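Local coordinates for protein tudor (Drosophila melanogaster, PDB 3NTK) that recognises the Piwi protein Aubergine in a methylarginine-dependent way through its last extended Tudor domain and is required for germ cell formation, at residues Asp33-Ala38 with Glu99-Pro104; Phe64-Ile69 with Arg95-Glu100; Ser116-Cys121 with Lys160-Lys165. One frame throughout, in Å; residues are numbered along the deposited sequence.

Interaction 1 of 3, residues Asp33-Ala38 with Glu99-Pro104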
loop_
_atom_site.group_PDB
_atom_site.type_symbol
_atom_site.label_atom_id
_atom_site.label_comp_id
_atom_site.label_asym_id
_atom_site.label_seq_id
_atom_site.Cartn_x
_atom_site.Cartn_y
_atom_site.Cartn_z
ATOM N N ASP A 33 15.529 -5.939 0.687
ATOM C CA ASP A 33 16.959 -6.234 0.699
ATOM C C ASP A 33 17.416 -6.780 -0.659
ATOM O O ASP A 33 18.435 -6.342 -1.202
ATOM C CB ASP A 33 17.298 -7.252 1.797
ATOM C CG ASP A 33 17.181 -6.671 3.199
ATOM O OD1 ASP A 33 17.767 -5.598 3.456
ATOM O OD2 ASP A 33 16.511 -7.295 4.052
ATOM N N LYS A 34 16.659 -7.732 -1.205
ATOM C CA LYS A 34 16.996 -8.332 -2.496
ATOM C C LYS A 34 16.996 -7.312 -3.629
ATOM O O LYS A 34 17.831 -7.375 -4.535
ATOM C CB LYS A 34 16.024 -9.467 -2.835
ATOM C CG LYS A 34 16.154 -10.692 -1.938
ATOM C CD LYS A 34 15.246 -11.814 -2.413
ATOM C CE LYS A 34 15.304 -13.006 -1.472
ATOM N NZ LYS A 34 16.698 -13.504 -1.301
ATOM N N LEU A 35 16.055 -6.376 -3.586
ATOM C CA LEU A 35 15.970 -5.348 -4.614
ATOM C C LEU A 35 17.158 -4.410 -4.516
ATOM O O LEU A 35 17.713 -3.990 -5.530
ATOM C CB LEU A 35 14.679 -4.541 -4.469
ATOM C CG LEU A 35 13.389 -5.181 -4.987
ATOM C CD1 LEU A 35 12.231 -4.217 -4.775
ATOM C CD2 LEU A 35 13.536 -5.510 -6.457
ATOM N N LEU A 36 17.548 -4.090 -3.288
ATOM C CA LEU A 36 18.666 -3.187 -3.053
ATOM C C LEU A 36 19.985 -3.804 -3.508
ATOM O O LEU A 36 20.863 -3.111 -4.019
ATOM C CB LEU A 36 18.754 -2.834 -1.569
ATOM C CG LEU A 36 19.821 -1.800 -1.198
ATOM C CD1 LEU A 36 19.453 -0.449 -1.798
ATOM C CD2 LEU A 36 19.937 -1.701 0.318
ATOM N N ASP A 37 20.113 -5.113 -3.336
ATOM C CA ASP A 37 21.335 -5.803 -3.722
ATOM C C ASP A 37 21.481 -5.915 -5.240
ATOM O O ASP A 37 22.587 -5.819 -5.769
ATOM C CB ASP A 37 21.360 -7.198 -3.096
ATOM C CG ASP A 37 22.771 -7.704 -2.854
ATOM O OD1 ASP A 37 23.579 -7.709 -3.809
ATOM O OD2 ASP A 37 23.071 -8.100 -1.704
ATOM N N ALA A 38 20.365 -6.098 -5.940
ATOM C CA ALA A 38 20.388 -6.249 -7.395
ATOM C C ALA A 38 20.138 -4.971 -8.192
ATOM O O ALA A 38 20.412 -4.917 -9.390
ATOM C CB ALA A 38 19.371 -7.303 -7.809
ATOM N N GLU A 99 12.176 -12.390 -12.677
ATOM C CA GLU A 99 10.985 -13.221 -12.533
ATOM C C GLU A 99 10.779 -13.701 -11.100
ATOM O O GLU A 99 9.654 -13.743 -10.613
ATOM C CB GLU A 99 11.048 -14.436 -13.467
ATOM C CG GLU A 99 10.753 -14.145 -14.937
ATOM C CD GLU A 99 11.909 -13.466 -15.655
ATOM O OE1 GLU A 99 13.011 -13.395 -15.080
ATOM O OE2 GLU A 99 11.712 -13.012 -16.802
ATOM N N GLU A 100 11.869 -14.061 -10.434
ATOM C CA GLU A 100 11.816 -14.537 -9.058
ATOM C C GLU A 100 11.271 -13.485 -8.091
ATOM O O GLU A 100 10.638 -13.824 -7.094
ATOM C CB GLU A 100 13.215 -14.972 -8.613
ATOM C CG GLU A 100 13.340 -15.336 -7.149
ATOM C CD GLU A 100 14.754 -15.750 -6.775
ATOM O OE1 GLU A 100 15.701 -14.998 -7.099
ATOM O OE2 GLU A 100 14.918 -16.824 -6.153
ATOM N N LEU A 101 11.526 -12.211 -8.381
ATOM C CA LEU A 101 11.051 -11.139 -7.515
ATOM C C LEU A 101 9.649 -10.659 -7.856
ATOM O O LEU A 101 9.083 -9.825 -7.148
ATOM C CB LEU A 101 12.036 -9.962 -7.527
ATOM C CG LEU A 101 13.401 -10.305 -6.917
ATOM C CD1 LEU A 101 14.296 -9.066 -6.878
ATOM C CD2 LEU A 101 13.200 -10.856 -5.510
ATOM N N ALA A 102 9.090 -11.185 -8.942
ATOM C CA ALA A 102 7.734 -10.833 -9.342
ATOM C C ALA A 102 6.750 -11.859 -8.781
ATOM O O ALA A 102 5.536 -11.625 -8.762
ATOM C CB ALA A 102 7.627 -10.791 -10.855
ATOM N N LYS A 103 7.272 -12.989 -8.311
ATOM C CA LYS A 103 6.420 -14.050 -7.774
ATOM C C LYS A 103 5.708 -13.701 -6.465
ATOM O O LYS A 103 4.534 -14.022 -6.295
ATOM C CB LYS A 103 7.224 -15.342 -7.573
ATOM C CG LYS A 103 7.757 -15.957 -8.856
ATOM C CD LYS A 103 8.426 -17.296 -8.586
ATOM C CE LYS A 103 9.085 -17.845 -9.843
ATOM N NZ LYS A 103 8.122 -17.962 -10.969
ATOM N N PRO A 104 6.413 -13.064 -5.514
ATOM C CA PRO A 104 5.745 -12.722 -4.255
ATOM C C PRO A 104 4.568 -11.783 -4.453
ATOM O O PRO A 104 4.594 -10.896 -5.311
ATOM C CB PRO A 104 6.861 -12.082 -3.433
ATOM C CG PRO A 104 8.083 -12.793 -3.930
ATOM C CD PRO A 104 7.861 -12.807 -5.422
#

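Interaction 2 of 3, residues Phe64-Ile69 with Arg95-Glu100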
loop_
_atom_site.group_PDB
_atom_site.type_symbol
_atom_site.label_atom_id
_atom_site.label_comp_id
_atom_site.label_asym_id
_atom_site.label_seq_id
_atom_site.Cartn_x
_atom_site.Cartn_y
_atom_site.Cartn_z
ATOM N N PHE A 64 14.304 2.545 -5.482
ATOM C CA PHE A 64 13.610 1.690 -6.448
ATOM C C PHE A 64 12.695 0.692 -5.730
ATOM O O PHE A 64 13.096 0.061 -4.749
ATOM C CB PHE A 64 14.606 0.931 -7.333
ATOM C CG PHE A 64 15.219 1.776 -8.415
ATOM C CD1 PHE A 64 16.383 2.496 -8.178
ATOM C CD2 PHE A 64 14.610 1.879 -9.662
ATOM C CE1 PHE A 64 16.935 3.311 -9.166
ATOM C CE2 PHE A 64 15.153 2.692 -10.657
ATOM C CZ PHE A 64 16.319 3.408 -10.405
ATOM N N TYR A 65 11.468 0.556 -6.234
ATOM C CA TYR A 65 10.466 -0.350 -5.661
ATOM C C TYR A 65 9.766 -1.155 -6.759
ATOM O O TYR A 65 9.814 -0.788 -7.942
ATOM C CB TYR A 65 9.361 0.443 -4.956
ATOM C CG TYR A 65 9.790 1.361 -3.840
ATOM C CD1 TYR A 65 10.152 0.854 -2.592
ATOM C CD2 TYR A 65 9.794 2.741 -4.018
ATOM C CE1 TYR A 65 10.502 1.707 -1.541
ATOM C CE2 TYR A 65 10.145 3.603 -2.975
ATOM C CZ TYR A 65 10.494 3.079 -1.743
ATOM O OH TYR A 65 10.828 3.931 -0.713
ATOM N N ARG A 66 9.092 -2.235 -6.364
ATOM C CA ARG A 66 8.333 -3.023 -7.334
ATOM C C ARG A 66 7.172 -2.114 -7.713
ATOM O O ARG A 66 6.579 -1.452 -6.850
ATOM C CB ARG A 66 7.799 -4.326 -6.715
ATOM C CG ARG A 66 8.882 -5.333 -6.318
ATOM C CD ARG A 66 8.320 -6.751 -6.224
ATOM N NE ARG A 66 7.332 -6.882 -5.155
ATOM C CZ ARG A 66 6.594 -7.969 -4.945
ATOM N NH1 ARG A 66 6.726 -9.031 -5.731
ATOM N NH2 ARG A 66 5.721 -7.994 -3.943
ATOM N N ALA A 67 6.830 -2.082 -8.994
ATOM C CA ALA A 67 5.766 -1.208 -9.438
ATOM C C ALA A 67 4.963 -1.755 -10.611
ATOM O O ALA A 67 5.458 -2.555 -11.411
ATOM C CB ALA A 67 6.356 0.151 -9.812
ATOM N N GLN A 68 3.712 -1.325 -10.692
ATOM C CA GLN A 68 2.845 -1.716 -11.788
ATOM C C GLN A 68 2.457 -0.440 -12.517
ATOM O O GLN A 68 2.000 0.528 -11.904
ATOM C CB GLN A 68 1.581 -2.429 -11.290
ATOM C CG GLN A 68 0.630 -2.770 -12.431
ATOM C CD GLN A 68 -0.567 -3.589 -11.994
ATOM O OE1 GLN A 68 -1.261 -3.234 -11.044
ATOM N NE2 GLN A 68 -0.821 -4.686 -12.698
ATOM N N ILE A 69 2.655 -0.430 -13.826
ATOM C CA ILE A 69 2.315 0.736 -14.624
ATOM C C ILE A 69 0.800 0.890 -14.724
ATOM O O ILE A 69 0.090 -0.057 -15.069
ATOM C CB ILE A 69 2.924 0.620 -16.028
ATOM C CG1 ILE A 69 4.450 0.564 -15.911
ATOM C CG2 ILE A 69 2.469 1.793 -16.895
ATOM C CD1 ILE A 69 5.172 0.438 -17.240
ATOM N N ARG A 95 13.330 -0.280 -14.380
ATOM C CA ARG A 95 14.286 -1.347 -14.584
ATOM C C ARG A 95 13.521 -2.659 -14.568
ATOM O O ARG A 95 12.413 -2.738 -14.033
ATOM C CB ARG A 95 15.364 -1.308 -13.504
ATOM C CG ARG A 95 16.125 0.019 -13.541
ATOM C CD ARG A 95 17.296 0.061 -12.601
ATOM N NE ARG A 95 17.943 1.370 -12.663
ATOM C CZ ARG A 95 18.962 1.742 -11.900
ATOM N NH1 ARG A 95 19.468 0.901 -11.008
ATOM N NH2 ARG A 95 19.459 2.970 -12.014
ATOM N N GLN A 96 14.106 -3.685 -15.161
ATOM C CA GLN A 96 13.440 -4.973 -15.222
ATOM C C GLN A 96 13.388 -5.701 -13.883
ATOM O O GLN A 96 14.353 -5.719 -13.128
ATOM C CB GLN A 96 14.106 -5.841 -16.285
ATOM C CG GLN A 96 13.819 -5.325 -17.685
ATOM C CD GLN A 96 14.266 -6.278 -18.765
ATOM O OE1 GLN A 96 14.101 -7.494 -18.641
ATOM N NE2 GLN A 96 14.818 -5.732 -19.846
ATOM N N LEU A 97 12.231 -6.283 -13.592
ATOM C CA LEU A 97 12.048 -7.027 -12.351
ATOM C C LEU A 97 12.320 -8.504 -12.619
ATOM O O LEU A 97 11.657 -9.123 -13.449
ATOM C CB LEU A 97 10.613 -6.853 -11.844
ATOM C CG LEU A 97 10.183 -7.609 -10.580
ATOM C CD1 LEU A 97 10.949 -7.083 -9.368
ATOM C CD2 LEU A 97 8.677 -7.430 -10.381
ATOM N N PRO A 98 13.315 -9.083 -11.934
ATOM C CA PRO A 98 13.632 -10.503 -12.130
ATOM C C PRO A 98 12.364 -11.328 -11.896
ATOM O O PRO A 98 11.565 -10.999 -11.014
ATOM C CB PRO A 98 14.695 -10.764 -11.065
ATOM C CG PRO A 98 15.410 -9.438 -10.986
ATOM C CD PRO A 98 14.267 -8.449 -11.006
ATOM N N GLU A 99 12.176 -12.390 -12.677
ATOM C CA GLU A 99 10.985 -13.221 -12.533
ATOM C C GLU A 99 10.779 -13.701 -11.100
ATOM O O GLU A 99 9.654 -13.743 -10.613
ATOM C CB GLU A 99 11.048 -14.436 -13.467
ATOM C CG GLU A 99 10.753 -14.145 -14.937
ATOM C CD GLU A 99 11.909 -13.466 -15.655
ATOM O OE1 GLU A 99 13.011 -13.395 -15.080
ATOM O OE2 GLU A 99 11.712 -13.012 -16.802
ATOM N N GLU A 100 11.869 -14.061 -10.434
ATOM C CA GLU A 100 11.816 -14.537 -9.058
ATOM C C GLU A 100 11.271 -13.485 -8.091
ATOM O O GLU A 100 10.638 -13.824 -7.094
ATOM C CB GLU A 100 13.215 -14.972 -8.613
ATOM C CG GLU A 100 13.340 -15.336 -7.149
ATOM C CD GLU A 100 14.754 -15.750 -6.775
ATOM O OE1 GLU A 100 15.701 -14.998 -7.099
ATOM O OE2 GLU A 100 14.918 -16.824 -6.153
#

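Interaction 3 of 3, residues Ser116-Cys121 with Lys160-Lys165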
loop_
_atom_site.group_PDB
_atom_site.type_symbol
_atom_site.label_atom_id
_atom_site.label_comp_id
_atom_site.label_asym_id
_atom_site.label_seq_id
_atom_site.Cartn_x
_atom_site.Cartn_y
_atom_site.Cartn_z
ATOM N N SER A 116 -20.836 0.534 8.177
ATOM C CA SER A 116 -21.706 0.557 9.351
ATOM C C SER A 116 -20.953 0.747 10.672
ATOM O O SER A 116 -21.569 1.000 11.709
ATOM C CB SER A 116 -22.499 -0.744 9.428
ATOM O OG SER A 116 -21.645 -1.826 9.758
ATOM N N THR A 117 -19.629 0.634 10.631
ATOM C CA THR A 117 -18.813 0.741 11.843
ATOM C C THR A 117 -18.397 2.146 12.265
ATOM O O THR A 117 -17.803 2.319 13.329
ATOM C CB THR A 117 -17.539 -0.109 11.721
ATOM O OG1 THR A 117 -16.745 0.375 10.631
ATOM C CG2 THR A 117 -17.895 -1.568 11.472
ATOM N N ILE A 118 -18.689 3.142 11.438
ATOM C CA ILE A 118 -18.341 4.516 11.783
ATOM C C ILE A 118 -19.465 5.473 11.416
ATOM O O ILE A 118 -20.276 5.190 10.536
ATOM C CB ILE A 118 -17.041 4.978 11.074
ATOM C CG1 ILE A 118 -17.189 4.849 9.558
ATOM C CG2 ILE A 118 -15.859 4.157 11.581
ATOM C CD1 ILE A 118 -16.011 5.417 8.778
ATOM N N SER A 119 -19.512 6.608 12.100
ATOM C CA SER A 119 -20.532 7.613 11.839
ATOM C C SER A 119 -20.016 8.634 10.833
ATOM O O SER A 119 -18.877 8.555 10.367
ATOM C CB SER A 119 -20.892 8.342 13.131
ATOM O OG SER A 119 -19.771 9.074 13.602
ATOM N N LYS A 120 -20.866 9.603 10.519
ATOM C CA LYS A 120 -20.528 10.666 9.587
ATOM C C LYS A 120 -19.381 11.481 10.190
ATOM O O LYS A 120 -18.424 11.831 9.502
ATOM C CB LYS A 120 -21.757 11.550 9.370
ATOM C CG LYS A 120 -21.683 12.485 8.181
ATOM C CD LYS A 120 -23.057 13.093 7.916
ATOM C CE LYS A 120 -23.085 13.857 6.603
ATOM N NZ LYS A 120 -24.467 14.307 6.260
ATOM N N CYS A 121 -19.489 11.762 11.487
ATOM C CA CYS A 121 -18.465 12.517 12.208
ATOM C C CYS A 121 -17.162 11.724 12.250
ATOM O O CYS A 121 -16.087 12.269 11.990
ATOM C CB CYS A 121 -18.939 12.811 13.635
ATOM S SG CYS A 121 -17.795 13.774 14.690
ATOM N N LYS A 160 -9.230 -1.540 20.208
ATOM C CA LYS A 160 -10.580 -1.044 20.476
ATOM C C LYS A 160 -11.173 -0.503 19.173
ATOM O O LYS A 160 -10.448 0.052 18.346
ATOM C CB LYS A 160 -10.546 0.079 21.514
ATOM C CG LYS A 160 -9.962 -0.324 22.857
ATOM C CD LYS A 160 -10.791 -1.409 23.517
ATOM C CE LYS A 160 -10.099 -1.937 24.764
ATOM N NZ LYS A 160 -8.777 -2.539 24.427
ATOM N N ASN A 161 -12.481 -0.673 18.985
ATOM C CA ASN A 161 -13.130 -0.167 17.776
ATOM C C ASN A 161 -12.733 1.294 17.602
ATOM O O ASN A 161 -12.837 2.088 18.540
ATOM C CB ASN A 161 -14.650 -0.293 17.885
ATOM C CG ASN A 161 -15.150 -1.679 17.530
ATOM O OD1 ASN A 161 -15.025 -2.121 16.387
ATOM N ND2 ASN A 161 -15.722 -2.372 18.508
ATOM N N ILE A 162 -12.270 1.640 16.403
ATOM C CA ILE A 162 -11.818 2.993 16.108
ATOM C C ILE A 162 -12.777 4.092 16.577
ATOM O O ILE A 162 -12.341 5.110 17.115
ATOM C CB ILE A 162 -11.532 3.152 14.589
ATOM C CG1 ILE A 162 -10.867 4.502 14.315
ATOM C CG2 ILE A 162 -12.813 3.000 13.799
ATOM C CD1 ILE A 162 -9.483 4.632 14.918
ATOM N N SER A 163 -14.075 3.879 16.390
ATOM C CA SER A 163 -15.075 4.863 16.796
ATOM C C SER A 163 -14.960 5.219 18.281
ATOM O O SER A 163 -15.300 6.331 18.689
ATOM C CB SER A 163 -16.479 4.334 16.496
ATOM O OG SER A 163 -17.473 5.253 16.908
ATOM N N GLU A 164 -14.481 4.276 19.086
ATOM C CA GLU A 164 -14.327 4.519 20.514
ATOM C C GLU A 164 -13.131 5.417 20.811
ATOM O O GLU A 164 -13.145 6.171 21.780
ATOM C CB GLU A 164 -14.158 3.198 21.269
ATOM C CG GLU A 164 -14.008 3.375 22.770
ATOM C CD GLU A 164 -13.743 2.069 23.493
ATOM O OE1 GLU A 164 -14.527 1.114 23.301
ATOM O OE2 GLU A 164 -12.753 2.002 24.254
ATOM N N LYS A 165 -12.100 5.341 19.973
ATOM C CA LYS A 165 -10.902 6.148 20.174
ATOM C C LYS A 165 -11.029 7.550 19.586
ATOM O O LYS A 165 -10.184 8.410 19.832
ATOM C CB LYS A 165 -9.682 5.441 19.576
ATOM C CG LYS A 165 -9.587 3.973 19.957
ATOM C CD LYS A 165 -9.503 3.764 21.462
ATOM C CE LYS A 165 -8.161 4.200 22.013
ATOM N NZ LYS A 165 -7.987 3.742 23.421
HETATM O O HOH W 1 -15.613 1.753 15.002
#

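Interaction 1 of 3, residues Asp33-Ala38 with Glu99-Pro104
L101 reaches from the short helical turn 99-102 to the last turn of helix 25-38 and meets K34 and L35 with its two methyl groups. The contact packs the end of that helix against the turn that follows the Tudor barrel's last strand, 87-95. The CB bond of L101 is directed at the helix, yet the nearest CA atoms, those of L35 and L101, are 8.1 Å apart. CB and CG bridge this gap, and the touching is left to the tip. CD1 lies 3.7 Å from CD2 of L35, the two leucines passing each other in opposite directions. The other branch, CD2, turns to K34, 3.8 Å from its CD and 4.1 Å from its CB. K34 is straight from CA to CE and bends only at the last torsion (chi4 -56°), so its methylene chain runs over the leucine before NZ turns off. NZ remains 6.1 Å from OE1 of E100, too far for a salt bridge. M31, one turn earlier in helix 25-38, also touches L101. With no hydrogen bond between the segments, the chemistry is apolar: two buried leucines touch, and the aliphatic part of an exposed lysine lies along one branch of L101, its ammonium group taking no part.

Interaction 2 of 3, residues Phe64-Ile69 with Arg95-Glu100
R66 NH1 is held by two backbone carbonyls, hydrogen-bonding to L101 O and to P104 O, and the aliphatic part of the same arginine packs on L97. The NH2 group is held as well, by a salt bridge to D84 and a hydrogen bond to A105 O, so several partners fix the rotation of this buried guanidinium. A bend at chi3 (-65°) turns it away from the line of the chain. Nearer the backbone, CG and CD of R66 are each 4.1 Å from CD1 of L97, and the two side chains meet at a slant.

R66 belongs to strand 63-72, the second strand of the four-stranded antiparallel Tudor barrel, and L97 to the connection between the last barrel strand, 87-95, and helix 99-102. Y65, the neighbour of R66 in the strand, meets the rings of F82 and F85 and touches F58, a cluster consistent with the aromatic cage by which Tudor domains bind methylarginine.

At the other end of the contact, R95 lies against F64. The two side chains cross at about a right angle, and CZ of F64 sits 3.3 Å above one face of the guanidinium of R95, displaced toward its rim. The closest pair is CZ of F64 and NE of R95, at 3.4 Å, and the ring and guanidinium planes are inclined by 33°. R95 is extended from CG to NE, which sets the guanidinium against the CZ end of the F64 ring, and NH1 donates to E39 O.

Interaction 3 of 3, residues Ser116-Cys121 with Lys160-Lys165
This is a small contact, part apolar and part water-bridged, at the edge of the chain's mixed sheet, where the lead-in to helix 120-131 meets the turn after the short strand 160-161. On the apolar side, CG2 of I118 touches CG2 of I162 at 3.9 Å, the side chains crossing at a slant. I162 has CG1 anti to its backbone N (chi1 -172°); this carries the longer branch away from I118 and leaves CG2 to make the touch. The I162 side chain also touches L126 and F129 of helix 120-131. On the polar side, one water donates to T117 O at 2.8 Å and accepts from S163 N at 3.0 Å, bridging the two backbones without a direct hydrogen bond between the segments. CB of S163 also comes within 4.0 Å of T117 O. Beyond the segments, S163 OG is hydrogen-bonded to OD2 of D122, and C121 forms a disulfide with C169. The same D122 carboxylate oxygen receives the backbone N of S119, the N-cap residue, whose own side chain caps a backbone N just past C121. This arrangement is consistent with a capping box at the start of helix 120-131, here in the OB-fold half of an extended Tudor domain.

Overall arrangement
From the N terminus, the chain passes through strands 4-11 and 16-21 of the mixed sheet and along helix 25-38 to the barrel side. Interaction 1 closes the loop running from the end of that helix through all four barrel strands to 99-104. The loop of interaction 2, from strand 63-72 to 95-100, is nested in that of interaction 1; the two end on overlapping stretches that share E99 and E100, and their centres are about 8 Å apart. Together they join helix, barrel strand and exit segment. Interaction 3 follows in series, its loop holding helix 120-131 and strands 137-145 and 151-157. Its centre lies about 38 Å from that of interaction 2, across the chain's centre, in the OB-fold part.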